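Local coordinates for pirin family protein (Acinetobacter baumannii, PDB 6D0P) that probably acts as a metal-dependent quercetin 2,3-dioxygenase, a pirin-family bicupin that binds one metal ion per subunit, expected to be iron and manganese in this crystal, at residues F29-L34 and P40-D45; A214-V217 and N221-E224. One frame throughout, in Å; residues are numbered along the deposited sequence. Where two conformers were deposited one is given.

Overall arrangement
Contacts 1 and 2 both join neighbouring antiparallel strands, but in different halves of the two-cupin pirin fold: contact 1 lies in the N-terminal cupin and contact 2 in the C-terminal cupin. Their centres are about 21 Å apart and their nearest atoms about 12 Å, so they do not touch. Contact 1 is the one near the metal: the side chain of L43 is about 9 Å from the manganese held by H64, H66, H108 and E110, and about 5 Å from a di(hydroxyethyl)ether, probably from the crystallisation liquor. Contact 2 is an edge hairpin, its centre about 20 Å from that of the chain. Strand 205-210 receives side chains from both: F29, F41 and L44; V215 and L223.

Contact 1: F29-L34 and P40-D45; sequences FSYDRL and PFLLLD
With chi1 at 65°, F29 places its CG between its own backbone N and carbonyl carbon, which swings the ring across to L44, whose CB sits over one ring face, 3.7 Å from the centroid and 18° off the normal: a CH-pi contact. The pairing belongs to the antiparallel sheet of the N-terminal cupin, where strand 23-30 runs beside strand 41-52. F29 and L44 form a hydrogen-bonded pair, L44 N donating a hydrogen bond to F29 O, 3.0 Å. S30 and L43 are the next, non-hydrogen-bonded pair. There the strand ends: S30 is the N-cap of helix 31-34, its OG accepting from D32 N over 3.2 Å. The backbones of both L42 and L43 bond to W129 on strand 121-131, two residues against one, a classic beta bulge.

The F29 ring also meets F41, CE1 lying 3.9 Å from F41 CB, and L207 and L251 of the C-terminal cupin touch both phenylalanines, so the ring packs at the junction of the two domains. Beyond the N-cap, Y31 CB rests 3.8 Å from L42 CD2. Y31 N makes a weak, bent bond of 2.7 Å to L42 O, and that same oxygen lies in plane at the edge of the Y31 ring, 3.5 Å from CD2.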
# COMPACT_ATOMS: atom_id res chain seq x y z
N PHE A 29 -6.94 -3.51 5.91
CA PHE A 29 -7.00 -2.66 7.09
C PHE A 29 -7.41 -1.25 6.67
O PHE A 29 -7.22 -0.80 5.51
CB PHE A 29 -5.69 -2.68 7.92
CG PHE A 29 -4.44 -2.13 7.28
CD1 PHE A 29 -4.26 -0.77 7.09
CD2 PHE A 29 -3.39 -2.98 6.94
CE1 PHE A 29 -3.09 -0.29 6.52
CE2 PHE A 29 -2.22 -2.50 6.41
CZ PHE A 29 -2.07 -1.14 6.20
N SER A 30 -7.97 -0.56 7.65
CA SER A 30 -8.41 0.80 7.50
C SER A 30 -8.23 1.58 8.82
O SER A 30 -8.50 1.05 9.89
CB SER A 30 -9.85 0.85 7.05
OG SER A 30 -10.31 2.20 7.04
N TYR A 31 -7.89 2.86 8.69
CA TYR A 31 -7.72 3.78 9.83
C TYR A 31 -9.06 3.97 10.55
O TYR A 31 -9.09 4.34 11.71
CB TYR A 31 -7.22 5.15 9.36
CG TYR A 31 -8.21 5.95 8.57
CD1 TYR A 31 -9.11 6.80 9.20
CD2 TYR A 31 -8.24 5.89 7.19
CE1 TYR A 31 -10.04 7.52 8.48
CE2 TYR A 31 -9.14 6.63 6.45
CZ TYR A 31 -10.06 7.44 7.10
OH TYR A 31 -10.96 8.17 6.38
N ASP A 32 -10.14 3.72 9.83
CA ASP A 32 -11.48 3.93 10.35
C ASP A 32 -11.81 2.86 11.39
O ASP A 32 -12.66 3.08 12.23
CB ASP A 32 -12.53 3.90 9.23
CG ASP A 32 -13.84 4.54 9.64
OD1 ASP A 32 -13.81 5.71 10.09
OD2 ASP A 32 -14.89 3.86 9.52
N ARG A 33 -11.13 1.71 11.33
CA ARG A 33 -11.35 0.62 12.28
C ARG A 33 -10.18 0.53 13.26
O ARG A 33 -10.41 0.35 14.44
CB ARG A 33 -11.50 -0.73 11.55
CG ARG A 33 -12.63 -0.75 10.52
CD ARG A 33 -12.94 -2.14 10.00
NE ARG A 33 -11.83 -2.81 9.33
CZ ARG A 33 -11.57 -2.73 8.02
NH1 ARG A 33 -12.29 -1.93 7.25
NH2 ARG A 33 -10.60 -3.46 7.50
N LEU A 34 -8.94 0.69 12.82
CA LEU A 34 -7.80 0.49 13.80
C LEU A 34 -7.09 1.80 14.19
O LEU A 34 -6.25 1.78 15.08
CB LEU A 34 -6.83 -0.53 13.21
CG LEU A 34 -7.38 -1.95 13.15
CD1 LEU A 34 -6.49 -2.86 12.30
CD2 LEU A 34 -7.54 -2.51 14.55
N PRO A 40 2.19 4.94 10.61
CA PRO A 40 1.61 5.91 9.69
C PRO A 40 0.74 5.38 8.56
O PRO A 40 0.43 6.14 7.63
CB PRO A 40 2.90 6.52 9.08
CG PRO A 40 3.84 5.34 9.02
CD PRO A 40 3.58 4.61 10.30
N PHE A 41 0.39 4.09 8.58
CA PHE A 41 -0.37 3.50 7.52
C PHE A 41 -1.85 3.78 7.74
O PHE A 41 -2.30 3.76 8.86
CB PHE A 41 -0.03 2.02 7.38
CG PHE A 41 1.45 1.85 7.16
CD1 PHE A 41 2.01 2.17 5.94
CD2 PHE A 41 2.28 1.46 8.20
CE1 PHE A 41 3.39 2.09 5.74
CE2 PHE A 41 3.65 1.37 8.00
CZ PHE A 41 4.20 1.68 6.77
N LEU A 42 -2.59 4.00 6.65
CA LEU A 42 -4.02 4.39 6.74
C LEU A 42 -4.97 3.34 6.16
O LEU A 42 -6.10 3.20 6.67
CB LEU A 42 -4.22 5.69 5.95
CG LEU A 42 -3.66 6.96 6.57
CD1 LEU A 42 -3.70 8.09 5.57
CD2 LEU A 42 -4.41 7.30 7.85
N LEU A 43 -4.56 2.64 5.13
CA LEU A 43 -5.46 1.75 4.42
C LEU A 43 -4.68 0.80 3.52
O LEU A 43 -3.68 1.20 2.94
CB LEU A 43 -6.39 2.61 3.57
CG LEU A 43 -7.50 1.86 2.85
CD1 LEU A 43 -8.87 2.32 3.32
CD2 LEU A 43 -7.35 1.98 1.36
N LEU A 44 -5.17 -0.42 3.40
CA LEU A 44 -4.59 -1.39 2.45
C LEU A 44 -5.74 -2.15 1.79
O LEU A 44 -6.57 -2.81 2.49
CB LEU A 44 -3.62 -2.36 3.14
CG LEU A 44 -2.75 -3.19 2.19
CD1 LEU A 44 -1.61 -3.87 2.94
CD2 LEU A 44 -3.55 -4.24 1.44
N ASP A 45 -5.81 -2.00 0.48
CA ASP A 45 -6.78 -2.71 -0.36
C ASP A 45 -6.01 -3.68 -1.26
O ASP A 45 -5.07 -3.27 -1.97
CB ASP A 45 -7.59 -1.77 -1.25
CG ASP A 45 -8.76 -1.09 -0.57
OD1 ASP A 45 -9.16 -1.56 0.53
OD2 ASP A 45 -9.28 -0.12 -1.17

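Contact 2: A214-V217 and N221-E224; sequences AVVV and NRLE
A214 lays its CB 3.8 Å from R222 NH2, meeting the guanidinium obliquely. That group is held in this crystal by a partner in its own strand: the R222 chain runs extended from CG to NE, while E224 folds back at chi2 (-73°), so that R222 NE reaches E224 OE2 at 2.8 Å in a salt bridge that meets the oxygen nearly along its C-O axis. The methyl of A214 therefore packs against an ion pair as well as against the backbone, and its CA makes a CA-H...O contact with L223 O.

V215 is gripped twice by L223, its N donating to L223 O at 3.0 Å and its O accepting from L223 N at 2.8 Å. These two bonds mark a hydrogen-bonded pair of the antiparallel beta hairpin 214-224, whose second strand is outermost in a four-stranded sheet of the C-terminal cupin; on the other flank, V216 bonds to N241 of strand 237-242 and A214 to E243 just after it.

V216 pairs with R222 without direct backbone bonds, and its CG2 approaches R222 CB at 4.1 Å on the face that also holds A214.

V217 closes the ladder with N221. Its N gives a nearly straight bond (172°) to N221 O, and its O accepts from N221 N. On the face that carries V215, L223 and N221, the tightest carbon pair is V217 CG2 to L223 CD1, 3.5 Å, closer than usual van der Waals contact; L231 and A229 of strand 227-231 lie against V217 and L223 respectively.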
# COMPACT_ATOMS: atom_id res chain seq x y z
N ALA A 214 0.73 -18.98 3.60
CA ALA A 214 0.65 -19.35 5.01
C ALA A 214 2.03 -19.26 5.63
O ALA A 214 2.97 -19.94 5.15
CB ALA A 214 0.12 -20.76 5.14
N VAL A 215 2.16 -18.44 6.67
CA VAL A 215 3.45 -18.21 7.31
C VAL A 215 3.26 -18.10 8.83
O VAL A 215 2.26 -17.52 9.31
CB VAL A 215 4.12 -16.96 6.72
CG1 VAL A 215 3.18 -15.77 6.73
CG2 VAL A 215 5.43 -16.63 7.40
N VAL A 216 4.23 -18.65 9.57
CA VAL A 216 4.21 -18.68 11.02
C VAL A 216 5.10 -17.54 11.52
O VAL A 216 6.27 -17.45 11.11
CB VAL A 216 4.67 -20.04 11.58
CG1 VAL A 216 4.72 -20.04 13.10
CG2 VAL A 216 3.80 -21.18 11.07
N VAL A 217 4.55 -16.70 12.39
CA VAL A 217 5.29 -15.59 12.99
C VAL A 217 5.80 -16.03 14.38
O VAL A 217 5.03 -16.54 15.21
CB VAL A 217 4.40 -14.34 13.13
CG1 VAL A 217 5.16 -13.16 13.70
CG2 VAL A 217 3.72 -13.98 11.82
N ASN A 221 2.56 -18.37 15.80
CA ASN A 221 1.26 -17.88 15.28
C ASN A 221 1.22 -17.98 13.76
O ASN A 221 1.93 -17.28 13.05
CB ASN A 221 0.95 -16.46 15.76
CG ASN A 221 0.57 -16.42 17.23
OD1 ASN A 221 1.38 -16.01 18.04
ND2 ASN A 221 -0.65 -16.83 17.56
N ARG A 222 0.33 -18.82 13.27
CA ARG A 222 0.21 -19.02 11.85
C ARG A 222 -0.79 -18.02 11.25
O ARG A 222 -1.84 -17.77 11.82
CB ARG A 222 -0.22 -20.45 11.58
CG ARG A 222 -0.37 -20.77 10.10
CD ARG A 222 -0.46 -22.26 9.92
NE ARG A 222 -0.84 -22.59 8.57
CZ ARG A 222 -0.59 -23.75 8.00
NH1 ARG A 222 0.06 -24.67 8.69
NH2 ARG A 222 -1.00 -23.98 6.77
N LEU A 223 -0.42 -17.47 10.10
CA LEU A 223 -1.24 -16.49 9.38
C LEU A 223 -1.54 -17.04 7.98
O LEU A 223 -0.64 -17.55 7.32
CB LEU A 223 -0.48 -15.18 9.22
CG LEU A 223 0.02 -14.50 10.49
CD1 LEU A 223 0.79 -13.26 10.11
CD2 LEU A 223 -1.14 -14.16 11.43
N GLU A 224 -2.79 -16.90 7.54
CA GLU A 224 -3.22 -17.31 6.20
C GLU A 224 -3.38 -16.07 5.31
O GLU A 224 -3.15 -14.93 5.74
CB GLU A 224 -4.55 -18.05 6.30
CG GLU A 224 -4.53 -19.18 7.32
CD GLU A 224 -3.74 -20.40 6.86
OE1 GLU A 224 -3.96 -20.83 5.69
OE2 GLU A 224 -2.93 -20.92 7.67